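Local coordinates for protein uronate isomerase (Bacillus halodurans C-125, PDB 3HK5) that probably catalyses the isomerisation of uronate sugars between aldose and ketose forms, and binds zinc together with D-arabinaric acid in its active site, at residues D145-N150 with L169-L174. Numbering follows the deposited sequence.
Sequences DPFDDN and LRLDPL. With RAT (D-arabinaric acid), chain C.
Phe147 lays one face of its ring against Pro173, whose CB stands 3.9 Å from the ring centroid and 28° off the normal, a CH-pi contact. Leu174 approaches the far end of the same ring obliquely, its CB 3.7 Å from Phe147 CZ, while Leu171 CD2 sits more loosely at the edge. The ring also meets Phe207. An alanine at Phe147 would probably leave Pro173 and Phe207 without their aromatic partner and open a gap beside Leu174. The carboxylate of Asp145 meets the same proline, the two side chains coming from opposite directions, with OD2 3.8 Å from Pro173 CG. With CG anti to the backbone N (chi1 -178°), Asp145 turns OD1 back to accept from Phe147 N at 2.7 Å, from above the carboxylate plane; this Asx turn, inside a type I beta turn, sets the base of the aromatic side chain. Pro146 CD packs on Leu169 CD1 and lies 3.4 Å from Arg170 O. Arg170 leads away from this apolar patch, its NH1 paired with Asp172 OD2 at 3.0 Å in a salt bridge that probably helps to orient the guanidinium toward the D-arabinaric acid, near the zinc ligands His26 and His28. The contact joins the turn between strand 137-141 and helix 149-156 to the passage from strand 169-170 into helix 172-176, consistent with the distorted beta/alpha barrel of the amidohydrolase superfamily, whose strand ends carry the metal site.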
loop_
_atom_site.group_PDB
_atom_site.type_symbol
_atom_site.label_atom_id
_atom_site.label_comp_id
_atom_site.label_asym_id
_atom_site.label_seq_id
_atom_site.Cartn_x
_atom_site.Cartn_y
_atom_site.Cartn_z
ATOM N N ASP A 145 -12.438 -6.535 -34.711
ATOM C CA ASP A 145 -13.223 -6.269 -33.510
ATOM C C ASP A 145 -14.717 -6.485 -33.763
ATOM O O ASP A 145 -15.380 -5.647 -34.378
ATOM C CB ASP A 145 -12.970 -4.827 -33.061
ATOM C CG ASP A 145 -13.713 -4.463 -31.791
ATOM O OD1 ASP A 145 -14.484 -5.299 -31.271
ATOM O OD2 ASP A 145 -13.521 -3.327 -31.309
ATOM N N PRO A 146 -15.271 -7.610 -33.280
ATOM C CA PRO A 146 -16.697 -7.891 -33.480
ATOM C C PRO A 146 -17.606 -6.903 -32.756
ATOM O O PRO A 146 -18.824 -6.966 -32.893
ATOM C CB PRO A 146 -16.844 -9.311 -32.943
ATOM C CG PRO A 146 -15.856 -9.329 -31.805
ATOM C CD PRO A 146 -14.646 -8.645 -32.436
ATOM N N PHE A 147 -17.015 -5.991 -31.990
ATOM C CA PHE A 147 -17.790 -5.002 -31.248
ATOM C C PHE A 147 -17.948 -3.704 -32.017
ATOM O O PHE A 147 -18.651 -2.794 -31.573
ATOM C CB PHE A 147 -17.132 -4.739 -29.894
ATOM C CG PHE A 147 -17.167 -5.926 -28.984
ATOM C CD1 PHE A 147 -18.342 -6.278 -28.332
ATOM C CD2 PHE A 147 -16.046 -6.733 -28.829
ATOM C CE1 PHE A 147 -18.403 -7.424 -27.540
ATOM C CE2 PHE A 147 -16.097 -7.882 -28.040
ATOM C CZ PHE A 147 -17.279 -8.230 -27.394
ATOM N N ASP A 148 -17.289 -3.620 -33.170
ATOM C CA ASP A 148 -17.377 -2.432 -34.004
ATOM C C ASP A 148 -18.500 -2.637 -35.021
ATOM O O ASP A 148 -18.498 -3.613 -35.770
ATOM C CB ASP A 148 -16.064 -2.190 -34.738
ATOM C CG ASP A 148 -16.153 -1.027 -35.692
ATOM O OD1 ASP A 148 -16.081 0.132 -35.230
ATOM O OD2 ASP A 148 -16.313 -1.276 -36.905
ATOM N N ASP A 149 -19.457 -1.714 -35.040
ATOM C CA ASP A 149 -20.591 -1.809 -35.956
ATOM C C ASP A 149 -20.179 -1.998 -37.415
ATOM O O ASP A 149 -20.685 -2.892 -38.093
ATOM C CB ASP A 149 -21.486 -0.571 -35.824
ATOM C CG ASP A 149 -22.127 -0.451 -34.443
ATOM O OD1 ASP A 149 -22.247 -1.485 -33.748
ATOM O OD2 ASP A 149 -22.529 0.675 -34.058
ATOM N N ASN A 150 -19.264 -1.160 -37.894
ATOM C CA ASN A 150 -18.794 -1.250 -39.271
ATOM C C ASN A 150 -18.195 -2.614 -39.586
ATOM O O ASN A 150 -18.504 -3.208 -40.617
ATOM C CB ASN A 150 -17.737 -0.173 -39.548
ATOM C CG ASN A 150 -18.297 1.234 -39.466
ATOM O OD1 ASN A 150 -19.178 1.609 -40.244
ATOM N ND2 ASN A 150 -17.786 2.023 -38.521
ATOM N N LEU A 169 -9.150 -12.312 -33.632
ATOM C CA LEU A 169 -10.283 -11.869 -32.830
ATOM C C LEU A 169 -9.880 -10.919 -31.702
ATOM O O LEU A 169 -9.357 -11.359 -30.678
ATOM C CB LEU A 169 -11.004 -13.100 -32.259
ATOM C CG LEU A 169 -12.225 -12.884 -31.363
ATOM C CD1 LEU A 169 -13.299 -12.086 -32.107
ATOM C CD2 LEU A 169 -12.761 -14.234 -30.936
ATOM N N ARG A 170 -10.120 -9.620 -31.895
ATOM C CA ARG A 170 -9.781 -8.609 -30.893
ATOM C C ARG A 170 -10.905 -8.537 -29.858
ATOM O O ARG A 170 -12.078 -8.417 -30.215
ATOM C CB ARG A 170 -9.572 -7.243 -31.559
ATOM C CG ARG A 170 -9.249 -6.114 -30.578
ATOM C CD ARG A 170 -7.958 -6.373 -29.790
ATOM N NE ARG A 170 -6.790 -5.978 -30.562
ATOM C CZ ARG A 170 -6.035 -4.908 -30.314
ATOM N NH1 ARG A 170 -6.299 -4.104 -29.292
ATOM N NH2 ARG A 170 -5.029 -4.620 -31.128
ATOM N N LEU A 171 -10.544 -8.586 -28.578
ATOM C CA LEU A 171 -11.540 -8.600 -27.513
ATOM C C LEU A 171 -11.509 -7.485 -26.459
ATOM O O LEU A 171 -12.107 -7.635 -25.388
ATOM C CB LEU A 171 -11.465 -9.960 -26.812
ATOM C CG LEU A 171 -11.658 -11.155 -27.760
ATOM C CD1 LEU A 171 -11.266 -12.445 -27.064
ATOM C CD2 LEU A 171 -13.111 -11.207 -28.235
ATOM N N ASP A 172 -10.832 -6.377 -26.749
ATOM C CA ASP A 172 -10.748 -5.267 -25.795
ATOM C C ASP A 172 -12.078 -4.893 -25.117
ATOM O O ASP A 172 -12.151 -4.822 -23.892
ATOM C CB ASP A 172 -10.157 -4.029 -26.482
ATOM C CG ASP A 172 -8.686 -4.207 -26.842
ATOM O OD1 ASP A 172 -8.231 -5.368 -26.927
ATOM O OD2 ASP A 172 -7.992 -3.193 -27.054
ATOM N N PRO A 173 -13.146 -4.650 -25.904
ATOM C CA PRO A 173 -14.438 -4.284 -25.309
ATOM C C PRO A 173 -14.974 -5.327 -24.337
ATOM O O PRO A 173 -15.561 -4.986 -23.310
ATOM C CB PRO A 173 -15.345 -4.104 -26.530
ATOM C CG PRO A 173 -14.382 -3.622 -27.585
ATOM C CD PRO A 173 -13.212 -4.571 -27.376
ATOM N N LEU A 174 -14.762 -6.596 -24.660
ATOM C CA LEU A 174 -15.234 -7.682 -23.809
ATOM C C LEU A 174 -14.472 -7.786 -22.496
ATOM O O LEU A 174 -15.077 -7.904 -21.424
ATOM C CB LEU A 174 -15.130 -9.025 -24.537
ATOM C CG LEU A 174 -15.614 -10.216 -23.708
ATOM C CD1 LEU A 174 -17.124 -10.122 -23.530
ATOM C CD2 LEU A 174 -15.246 -11.523 -24.385
HETATM O O1A RAT C . -3.912 -1.426 -29.466
HETATM C C1 RAT C . -3.279 -1.572 -30.544
HETATM O O1B RAT C . -3.343 -2.568 -31.297
HETATM C C2 RAT C . -2.353 -0.432 -30.968
HETATM O O2 RAT C . -1.381 -0.945 -31.905
HETATM C C3 RAT C . -3.143 0.735 -31.605
HETATM O O3 RAT C . -3.657 0.336 -32.885
HETATM C C4 RAT C . -2.293 2.028 -31.789
HETATM O O4 RAT C . -3.141 3.162 -31.968
HETATM C C5 RAT C . -1.333 1.953 -32.999
HETATM O O5A RAT C . -1.591 2.650 -33.999
HETATM O O5B RAT C . -0.335 1.183 -32.889
#